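Local coordinates for protein cleavage stimulation factor 77 (Encephalitozoon cuniculi, PDB 2UY1) that probably binds mRNA as a nuclear member of the Suppressor of forked family, and is built as an elongated all-helical repeat scaffold, at residues D408-M411 against D412-A416; Q162-P165 against L166-W170; D257-A260 against V261-D264. One frame throughout, in Å; residues are numbered along the deposited sequence.

Interaction 1: residues D408-M411 against D412-A416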
ATOM      1  N   ASP B 408     -16.723 -14.849  -6.203  1.00 16.52           N
ATOM      2  CA  ASP B 408     -16.606 -15.921  -7.231  1.00 18.73           C
ATOM      3  C   ASP B 408     -15.989 -15.311  -8.464  1.00 18.83           C
ATOM      4  O   ASP B 408     -15.040 -15.874  -9.071  1.00 20.87           O
ATOM      5  CB  ASP B 408     -17.948 -16.479  -7.712  1.00 18.35           C
ATOM      6  CG  ASP B 408     -18.625 -17.391  -6.730  1.00 24.00           C
ATOM      7  OD1 ASP B 408     -17.923 -17.960  -5.881  1.00 26.42           O
ATOM      8  OD2 ASP B 408     -19.888 -17.516  -6.822  1.00 27.76           O
ATOM      9  N   GLN B 409     -16.578 -14.205  -8.901  1.00 16.72           N
ATOM     10  CA  GLN B 409     -16.080 -13.452 -10.088  1.00 16.16           C
ATOM     11  C   GLN B 409     -14.615 -12.987 -10.057  1.00 15.56           C
ATOM     12  O   GLN B 409     -13.928 -13.110 -11.041  1.00 14.72           O
ATOM     13  CB  GLN B 409     -16.992 -12.257 -10.420  1.00 16.77           C
ATOM     14  CG  GLN B 409     -18.324 -12.583 -11.162  1.00 18.24           C
ATOM     15  CD  GLN B 409     -19.355 -11.428 -10.980  1.00 20.40           C
ATOM     16  OE1 GLN B 409     -18.996 -10.284 -11.107  1.00 27.99           O
ATOM     17  NE2 GLN B 409     -20.617 -11.750 -10.663  1.00 28.57           N
ATOM     18  N   LYS B 410     -14.152 -12.414  -8.944  1.00 13.87           N
ATOM     19  CA  LYS B 410     -12.742 -12.124  -8.791  1.00 14.30           C
ATOM     20  C   LYS B 410     -11.864 -13.412  -8.911  1.00 13.27           C
ATOM     21  O   LYS B 410     -10.838 -13.368  -9.554  1.00 11.22           O
ATOM     22  CB  LYS B 410     -12.452 -11.354  -7.449  1.00 12.34           C
ATOM     23  CG  LYS B 410     -11.172 -10.609  -7.499  1.00 15.04           C
ATOM     24  CD  LYS B 410     -10.517 -10.308  -6.163  1.00 18.81           C
ATOM     25  CE  LYS B 410      -9.113  -9.728  -6.524  1.00 15.14           C
ATOM     26  NZ  LYS B 410      -8.277  -9.531  -5.335  1.00 16.96           N
ATOM     27  N   MET B 411     -12.226 -14.520  -8.241  1.00 15.42           N
ATOM     28  CA  MET B 411     -11.407 -15.777  -8.330  1.00 16.48           C
ATOM     29  C   MET B 411     -11.350 -16.348  -9.733  1.00 18.36           C
ATOM     30  O   MET B 411     -10.270 -16.860 -10.145  1.00 19.07           O
ATOM     31  CB  MET B 411     -11.866 -16.864  -7.342  1.00 17.16           C
ATOM     32  CG  MET B 411     -11.932 -16.415  -5.879  1.00 17.38           C
ATOM     33  SD  MET B 411     -10.317 -15.870  -5.269  1.00 18.62           S
ATOM     34  CE  MET B 411     -10.437 -14.090  -5.439  1.00 13.55           C
ATOM     35  N   ASP B 412     -12.480 -16.266 -10.455  1.00 18.29           N
ATOM     36  CA  ASP B 412     -12.567 -16.577 -11.885  1.00 19.50           C
ATOM     37  C   ASP B 412     -11.625 -15.738 -12.754  1.00 20.09           C
ATOM     38  O   ASP B 412     -10.988 -16.273 -13.669  1.00 20.05           O
ATOM     39  CB  ASP B 412     -13.994 -16.421 -12.421  1.00 20.20           C
ATOM     40  CG  ASP B 412     -14.947 -17.468 -11.830  1.00 24.27           C
ATOM     41  OD1 ASP B 412     -14.426 -18.485 -11.315  1.00 21.83           O
ATOM     42  OD2 ASP B 412     -16.191 -17.236 -11.816  1.00 25.61           O
ATOM     43  N   ALA B 413     -11.571 -14.445 -12.485  1.00 18.95           N
ATOM     44  CA  ALA B 413     -10.746 -13.511 -13.226  1.00 19.86           C
ATOM     45  C   ALA B 413      -9.249 -13.741 -13.007  1.00 20.47           C
ATOM     46  O   ALA B 413      -8.487 -13.592 -13.951  1.00 21.45           O
ATOM     47  CB  ALA B 413     -11.141 -12.048 -12.865  1.00 20.84           C
ATOM     48  N   ILE B 414      -8.823 -13.974 -11.748  1.00 20.16           N
ATOM     49  CA  ILE B 414      -7.430 -14.355 -11.440  1.00 20.69           C
ATOM     50  C   ILE B 414      -7.077 -15.629 -12.274  1.00 21.30           C
ATOM     51  O   ILE B 414      -6.040 -15.679 -12.987  1.00 22.06           O
ATOM     52  CB  ILE B 414      -7.231 -14.638  -9.931  1.00 19.73           C
ATOM     53  CG1 ILE B 414      -7.494 -13.385  -9.064  1.00 17.89           C
ATOM     54  CG2 ILE B 414      -5.862 -15.271  -9.639  1.00 20.03           C
ATOM     55  CD1 ILE B 414      -7.544 -13.690  -7.584  1.00 17.16           C
ATOM     56  N   LYS B 415      -7.960 -16.619 -12.203  1.00 21.95           N
ATOM     57  CA  LYS B 415      -7.774 -17.903 -12.904  1.00 23.99           C
ATOM     58  C   LYS B 415      -7.613 -17.722 -14.424  1.00 23.87           C
ATOM     59  O   LYS B 415      -6.699 -18.312 -15.022  1.00 24.44           O
ATOM     60  CB  LYS B 415      -8.919 -18.861 -12.581  1.00 21.79           C
ATOM     61  CG  LYS B 415      -8.697 -20.307 -12.968  1.00 27.06           C
ATOM     62  CD  LYS B 415      -9.951 -21.155 -12.728  1.00 27.27           C
ATOM     63  CE  LYS B 415     -10.037 -22.301 -13.735  1.00 38.63           C
ATOM     64  NZ  LYS B 415      -8.969 -23.371 -13.419  1.00 40.41           N
ATOM     65  N   ALA B 416      -8.469 -16.893 -15.024  1.00 22.89           N
ATOM     66  CA  ALA B 416      -8.432 -16.578 -16.473  1.00 24.92           C
ATOM     67  C   ALA B 416      -7.309 -15.612 -16.861  1.00 25.50           C
ATOM     68  O   ALA B 416      -7.179 -15.250 -18.028  1.00 27.15           O
ATOM     69  CB  ALA B 416      -9.789 -16.020 -16.967  1.00 24.25           C
TER

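Interaction 2: residues Q162-P165 against L166-W170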
ATOM      1  N   GLN B 162      26.935  26.748  14.802  1.00 46.17           N
ATOM      2  CA  GLN B 162      25.726  26.241  14.115  1.00 46.50           C
ATOM      3  C   GLN B 162      25.855  26.236  12.585  1.00 45.61           C
ATOM      4  O   GLN B 162      25.211  25.414  11.918  1.00 45.41           O
ATOM      5  CB  GLN B 162      24.468  27.011  14.533  1.00 46.07           C
ATOM      6  CG  GLN B 162      24.217  27.068  16.061  1.00 49.13           C
ATOM      7  CD  GLN B 162      22.739  27.324  16.441  1.00 50.13           C
ATOM      8  OE1 GLN B 162      22.090  28.264  15.941  1.00 56.36           O
ATOM      9  NE2 GLN B 162      22.209  26.488  17.344  1.00 54.64           N
ATOM     10  N   ILE B 163      26.690  27.146  12.056  1.00 44.33           N
ATOM     11  CA  ILE B 163      26.885  27.378  10.615  1.00 42.97           C
ATOM     12  C   ILE B 163      27.968  26.450  10.047  1.00 43.07           C
ATOM     13  O   ILE B 163      27.826  25.895   8.948  1.00 42.56           O
ATOM     14  CB  ILE B 163      27.235  28.901  10.347  1.00 42.91           C
ATOM     15  CG1 ILE B 163      26.033  29.800  10.621  1.00 41.18           C
ATOM     16  CG2 ILE B 163      27.702  29.157   8.901  1.00 43.16           C
ATOM     17  CD1 ILE B 163      26.382  31.285  10.670  1.00 42.39           C
ATOM     18  N   GLN B 164      29.046  26.269  10.814  1.00 43.50           N
ATOM     19  CA  GLN B 164      30.226  25.493  10.397  1.00 43.87           C
ATOM     20  C   GLN B 164      29.890  24.150   9.784  1.00 43.54           C
ATOM     21  O   GLN B 164      30.478  23.807   8.749  1.00 44.16           O
ATOM     22  CB  GLN B 164      31.200  25.275  11.564  1.00 43.67           C
ATOM     23  CG  GLN B 164      32.615  24.931  11.135  1.00 44.06           C
ATOM     24  CD  GLN B 164      33.607  24.953  12.304  1.00 45.54           C
ATOM     25  OE1 GLN B 164      33.270  25.364  13.430  1.00 47.17           O
ATOM     26  NE2 GLN B 164      34.843  24.508  12.037  1.00 46.91           N
ATOM     27  N   PRO B 165      28.966  23.374  10.415  1.00 43.04           N
ATOM     28  CA  PRO B 165      28.756  22.064   9.828  1.00 42.96           C
ATOM     29  C   PRO B 165      27.943  22.124   8.522  1.00 42.30           C
ATOM     30  O   PRO B 165      28.066  21.230   7.701  1.00 43.13           O
ATOM     31  CB  PRO B 165      28.006  21.293  10.935  1.00 42.62           C
ATOM     32  CG  PRO B 165      27.269  22.338  11.689  1.00 42.28           C
ATOM     33  CD  PRO B 165      28.102  23.589  11.599  1.00 42.91           C
ATOM     34  N   LEU B 166      27.149  23.171   8.330  1.00 41.81           N
ATOM     35  CA  LEU B 166      26.395  23.364   7.095  1.00 41.34           C
ATOM     36  C   LEU B 166      27.328  23.760   5.927  1.00 41.32           C
ATOM     37  O   LEU B 166      27.128  23.351   4.782  1.00 40.17           O
ATOM     38  CB  LEU B 166      25.269  24.400   7.308  1.00 40.79           C
ATOM     39  CG  LEU B 166      24.338  24.383   8.534  1.00 40.86           C
ATOM     40  CD1 LEU B 166      23.539  25.647   8.585  1.00 41.99           C
ATOM     41  CD2 LEU B 166      23.393  23.171   8.652  1.00 41.60           C
ATOM     42  N   ILE B 167      28.358  24.546   6.224  1.00 42.21           N
ATOM     43  CA  ILE B 167      29.391  24.906   5.223  1.00 42.97           C
ATOM     44  C   ILE B 167      30.247  23.673   4.958  1.00 43.93           C
ATOM     45  O   ILE B 167      30.691  23.420   3.832  1.00 44.17           O
ATOM     46  CB  ILE B 167      30.290  26.091   5.701  1.00 42.51           C
ATOM     47  CG1 ILE B 167      29.463  27.262   6.282  1.00 43.23           C
ATOM     48  CG2 ILE B 167      31.235  26.567   4.596  1.00 43.58           C
ATOM     49  CD1 ILE B 167      28.301  27.815   5.399  1.00 41.41           C
ATOM     50  N   ARG B 168      30.501  22.928   6.011  1.00 45.42           N
ATOM     51  CA  ARG B 168      31.107  21.632   5.882  1.00 46.43           C
ATOM     52  C   ARG B 168      29.982  20.719   5.433  1.00 46.19           C
ATOM     53  O   ARG B 168      28.966  20.579   6.087  1.00 45.68           O
ATOM     54  CB  ARG B 168      31.713  21.204   7.236  1.00 46.64           C
ATOM     55  CG  ARG B 168      33.126  21.756   7.522  1.00 48.03           C
ATOM     56  CD  ARG B 168      33.810  21.245   8.810  1.00 49.66           C
ATOM     57  NE  ARG B 168      35.140  20.705   8.549  1.00 57.21           N
ATOM     58  CZ  ARG B 168      36.180  20.779   9.377  1.00 60.24           C
ATOM     59  NH1 ARG B 168      36.059  21.337  10.563  1.00 61.95           N
ATOM     60  NH2 ARG B 168      37.337  20.258   9.037  1.00 59.17           N
ATOM     61  N   GLY B 169      30.108  20.184   4.247  1.00 45.63           N
ATOM     62  CA  GLY B 169      28.943  19.575   3.653  1.00 44.39           C
ATOM     63  C   GLY B 169      27.988  20.472   2.903  1.00 43.40           C
ATOM     64  O   GLY B 169      26.872  20.101   2.703  1.00 42.91           O
ATOM     65  N   TRP B 170      28.467  21.628   2.470  1.00 42.24           N
ATOM     66  CA  TRP B 170      27.720  22.592   1.669  1.00 41.79           C
ATOM     67  C   TRP B 170      26.747  22.003   0.689  1.00 42.42           C
ATOM     68  O   TRP B 170      27.066  21.062   0.051  1.00 42.01           O
ATOM     69  CB  TRP B 170      28.691  23.522   0.944  1.00 40.37           C
ATOM     70  CG  TRP B 170      28.095  24.715   0.290  1.00 38.77           C
ATOM     71  CD1 TRP B 170      28.349  25.137  -0.938  1.00 38.45           C
ATOM     72  CD2 TRP B 170      27.177  25.635   0.849  1.00 37.53           C
ATOM     73  NE1 TRP B 170      27.660  26.239  -1.213  1.00 40.95           N
ATOM     74  CE2 TRP B 170      26.912  26.574  -0.123  1.00 38.99           C
ATOM     75  CE3 TRP B 170      26.534  25.741   2.072  1.00 37.82           C
ATOM     76  CZ2 TRP B 170      26.055  27.631   0.084  1.00 38.17           C
ATOM     77  CZ3 TRP B 170      25.678  26.777   2.265  1.00 38.87           C
ATOM     78  CH2 TRP B 170      25.436  27.701   1.278  1.00 37.97           C
TER

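Interaction 3: residues D257-A260 against V261-D264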
ATOM      1  N   ASP B 257       2.276  35.661 -12.581  1.00 27.71           N
ATOM      2  CA  ASP B 257       1.172  36.045 -13.458  1.00 27.18           C
ATOM      3  C   ASP B 257       1.585  36.180 -14.937  1.00 27.02           C
ATOM      4  O   ASP B 257       1.328  37.207 -15.584  1.00 25.78           O
ATOM      5  CB  ASP B 257       0.532  37.343 -12.948  1.00 29.34           C
ATOM      6  CG  ASP B 257      -0.832  37.629 -13.568  1.00 32.37           C
ATOM      7  OD1 ASP B 257      -1.367  36.740 -14.253  1.00 33.33           O
ATOM      8  OD2 ASP B 257      -1.361  38.765 -13.385  1.00 34.43           O
ATOM      9  N   GLU B 258       2.154  35.104 -15.479  1.00 25.98           N
ATOM     10  CA  GLU B 258       2.635  35.095 -16.880  1.00 25.32           C
ATOM     11  C   GLU B 258       2.087  33.905 -17.703  1.00 26.08           C
ATOM     12  O   GLU B 258       2.804  32.885 -17.865  1.00 26.09           O
ATOM     13  CB  GLU B 258       4.150  35.084 -16.893  1.00 25.73           C
ATOM     14  CG  GLU B 258       4.806  36.355 -16.420  1.00 23.86           C
ATOM     15  CD  GLU B 258       4.640  37.541 -17.408  1.00 26.71           C
ATOM     16  OE1 GLU B 258       4.625  37.305 -18.662  1.00 24.12           O
ATOM     17  OE2 GLU B 258       4.527  38.683 -16.906  1.00 23.95           O
ATOM     18  N   GLU B 259       0.862  34.051 -18.252  1.00 25.51           N
ATOM     19  CA  GLU B 259       0.133  32.963 -18.962  1.00 26.57           C
ATOM     20  C   GLU B 259       0.891  32.440 -20.170  1.00 26.98           C
ATOM     21  O   GLU B 259       0.646  31.316 -20.641  1.00 27.91           O
ATOM     22  CB  GLU B 259      -1.282  33.422 -19.388  1.00 28.01           C
ATOM     23  CG  GLU B 259      -2.251  32.275 -19.633  1.00 24.32           C
ATOM     24  CD  GLU B 259      -3.689  32.651 -19.950  1.00 26.93           C
ATOM     25  OE1 GLU B 259      -4.138  33.797 -19.703  1.00 30.29           O
ATOM     26  OE2 GLU B 259      -4.418  31.747 -20.428  1.00 26.99           O
ATOM     27  N   ALA B 260       1.818  33.249 -20.689  1.00 27.38           N
ATOM     28  CA  ALA B 260       2.549  32.895 -21.936  1.00 25.88           C
ATOM     29  C   ALA B 260       3.421  31.663 -21.797  1.00 25.43           C
ATOM     30  O   ALA B 260       3.748  30.988 -22.803  1.00 23.94           O
ATOM     31  CB  ALA B 260       3.410  34.081 -22.454  1.00 24.73           C
ATOM     32  N   VAL B 261       3.810  31.365 -20.558  1.00 25.18           N
ATOM     33  CA  VAL B 261       4.725  30.242 -20.315  1.00 25.62           C
ATOM     34  C   VAL B 261       4.149  28.895 -20.727  1.00 25.02           C
ATOM     35  O   VAL B 261       4.866  28.025 -21.241  1.00 23.55           O
ATOM     36  CB  VAL B 261       5.377  30.258 -18.863  1.00 27.77           C
ATOM     37  CG1 VAL B 261       5.955  31.677 -18.569  1.00 25.12           C
ATOM     38  CG2 VAL B 261       4.409  29.790 -17.791  1.00 24.73           C
ATOM     39  N   TYR B 262       2.845  28.748 -20.564  1.00 25.50           N
ATOM     40  CA  TYR B 262       2.180  27.506 -20.875  1.00 26.32           C
ATOM     41  C   TYR B 262       2.243  27.211 -22.368  1.00 28.04           C
ATOM     42  O   TYR B 262       2.644  26.099 -22.755  1.00 29.05           O
ATOM     43  CB  TYR B 262       0.758  27.545 -20.347  1.00 25.65           C
ATOM     44  CG  TYR B 262       0.723  27.908 -18.862  1.00 22.16           C
ATOM     45  CD1 TYR B 262       1.273  27.044 -17.912  1.00 17.58           C
ATOM     46  CD2 TYR B 262       0.138  29.102 -18.418  1.00 18.60           C
ATOM     47  CE1 TYR B 262       1.280  27.382 -16.538  1.00 21.10           C
ATOM     48  CE2 TYR B 262       0.117  29.445 -17.044  1.00 16.92           C
ATOM     49  CZ  TYR B 262       0.682  28.566 -16.134  1.00 22.14           C
ATOM     50  OH  TYR B 262       0.671  28.850 -14.819  1.00 23.64           O
ATOM     51  N   GLY B 263       1.902  28.208 -23.201  1.00 29.69           N
ATOM     52  CA  GLY B 263       1.956  28.039 -24.665  1.00 29.88           C
ATOM     53  C   GLY B 263       3.384  27.899 -25.130  1.00 30.23           C
ATOM     54  O   GLY B 263       3.674  27.085 -26.001  1.00 30.02           O
ATOM     55  N   ASP B 264       4.280  28.730 -24.595  1.00 31.32           N
ATOM     56  CA  ASP B 264       5.692  28.719 -25.018  1.00 32.77           C
ATOM     57  C   ASP B 264       6.360  27.372 -24.752  1.00 33.50           C
ATOM     58  O   ASP B 264       7.088  26.846 -25.594  1.00 34.19           O
ATOM     59  CB  ASP B 264       6.511  29.822 -24.322  1.00 32.38           C
ATOM     60  CG  ASP B 264       6.175  31.243 -24.819  1.00 35.63           C
ATOM     61  OD1 ASP B 264       5.299  31.449 -25.729  1.00 36.33           O
ATOM     62  OD2 ASP B 264       6.804  32.162 -24.249  1.00 38.32           O
TER
HETATM   63  O   HOH W   1      -0.102  30.227 -22.755  1.00 24.31           O

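Interaction 1: residues D408-M411 against D412-A416
M411 and I414, three residues apart on the alpha-helix 400-415, run side by side, with CE of M411 3.6 Å from CD1 of I414. This is an i to i+3 contact on the last turns of a helix in an all-helical, TPR-related fold. The M411 chain has CG beside its own backbone N (chi1 -54°) and bends again at chi2 and chi3, which brings the methyl CE beside the isoleucine. K410 borders the same patch: its CE is 4.4 Å from I414 CD1, and its NZ forms a salt bridge with D388 on helix 384-397. W387 and I391 of that helix press on the K410 side chain, while I419 touches I414 and A413. The chain of another protein also packs on M411 and I414; M411 and K410 are buried here.

The flank of Q409 and D412 is the more exposed and polar one. D408 and D412 are probably both negative, but their OD2 atoms stay 6.2 Å apart. Two salt bridges link this helix to the chain of another protein, D408 OD1 meeting a basic side chain there and K415 NZ an acidic one. Beneath both flanks run four i+4 backbone bonds, the straightest from I414 N to K410 O (170°). The D412 N to D408 O bond is 2.9 Å long, and the D412 carboxylate carbon CG stands 3.2 Å from that D408 O.

Interaction 2: residues Q162-P165 against L166-W170
I163 and I167 pack side by side, CG2 of I163 to CG1 of I167 at 3.7 Å, on the closing turn of helix 150-167. Their side chains point the same way. The other apolar side chain, L166, turns back over the preceding turn, its CG 3.6 Å from the carbonyl O of Q162.

Among the backbone bonds, I167 N reaches I163 O at 3.1 Å and R168 N reaches Q164 O at 2.9 Å, both in the i+4 pattern. I163 O is approached a second time by L166 N, but at an N-H...O angle of only 125° that bond is weak. P165 has no N-H to give to the turn before it, which accounts for the kink there. R168 is the first residue to leave helical angles. The chain then makes a type II beta turn from I167 to W170, with G169 at positive phi and a weak closing bond; the R168 carbonyl is modelled implausibly close to that of P165, so detail at this peptide is doubtful.

Q164 and R168 lie side by side without a hydrogen bond, since NE2 of Q164 and NH1 of R168 are both donors, 3.7 Å apart. Amide and guanidinium planes are only 9° apart. The glutamine puts CG anti to its N (chi1 -160°) and then runs extended to get there.

I163 packs on L181 and E182 of helix 173-184 and on R197 of helix 193-208, L166 touches N174, and W170 NE1 hydrogen-bonds S208 OG at the end of helix 193-208.

Interaction 3: residues D257-A260 against V261-D264
V261 N bonds to E258 O nearly straight at hydrogen (172°) but with the donor 38° out of the carbonyl plane, Y262 N makes a weak bond to E259 O, and D264 N reaches A260 O at 2.9 Å in the first i+4 bond of the segment.

V261 and Y262 sit on successive carbonyls, E258 O and E259 O. Both valine methyls flank E258 O, with CG1 of V261 at 3.4 Å from it, and CG2 also lies over the centre of the Y262 ring, 4.0 Å above its plane. The Y262 ring brings CD2 to 3.2 Å from E259 O, crossing the E259 side chain at about a right angle. This is the start of helix 260-269, entered from the loop that follows helix 247-255 in the all-helical repeat fold. From helix 282-300, H292 and Y295 meet the tyrosine ring, and H292 NE2 hydrogen-bonds OE2 of E259. E258 instead forms a salt bridge with K233. D264 sets its carboxylate carbon CG 3.2 Å from A260 O, having placed CG beside its own N (chi1 -71°), while its OD1 forms a salt bridge with R267. A water molecule also serves the E259 oxygen: it donates to E259 O and accepts from G263 N at 2.9 Å, bridging a place where the two backbone atoms stand too far apart to bond directly.

From the N terminus, the chain first reaches interaction 2 at the end of helix 150-167, then interaction 3 at the start of helix 260-269, and last interaction 1 at the end of helix 400-415. Each joins directly consecutive residues, so none closes a long loop, and the three follow in series without nesting or crossing. They do not touch: centres lie about 39 Å apart for interactions 2 and 3, on opposite sides of the chain's centre, and about 59 Å for interactions 2 and 1. Each is tied to the rest through different helices: 173-184 and 193-208 for interaction 2, 282-300 and 247-255 for interaction 3, 384-397 for interaction 1, where the chain of another protein also docks.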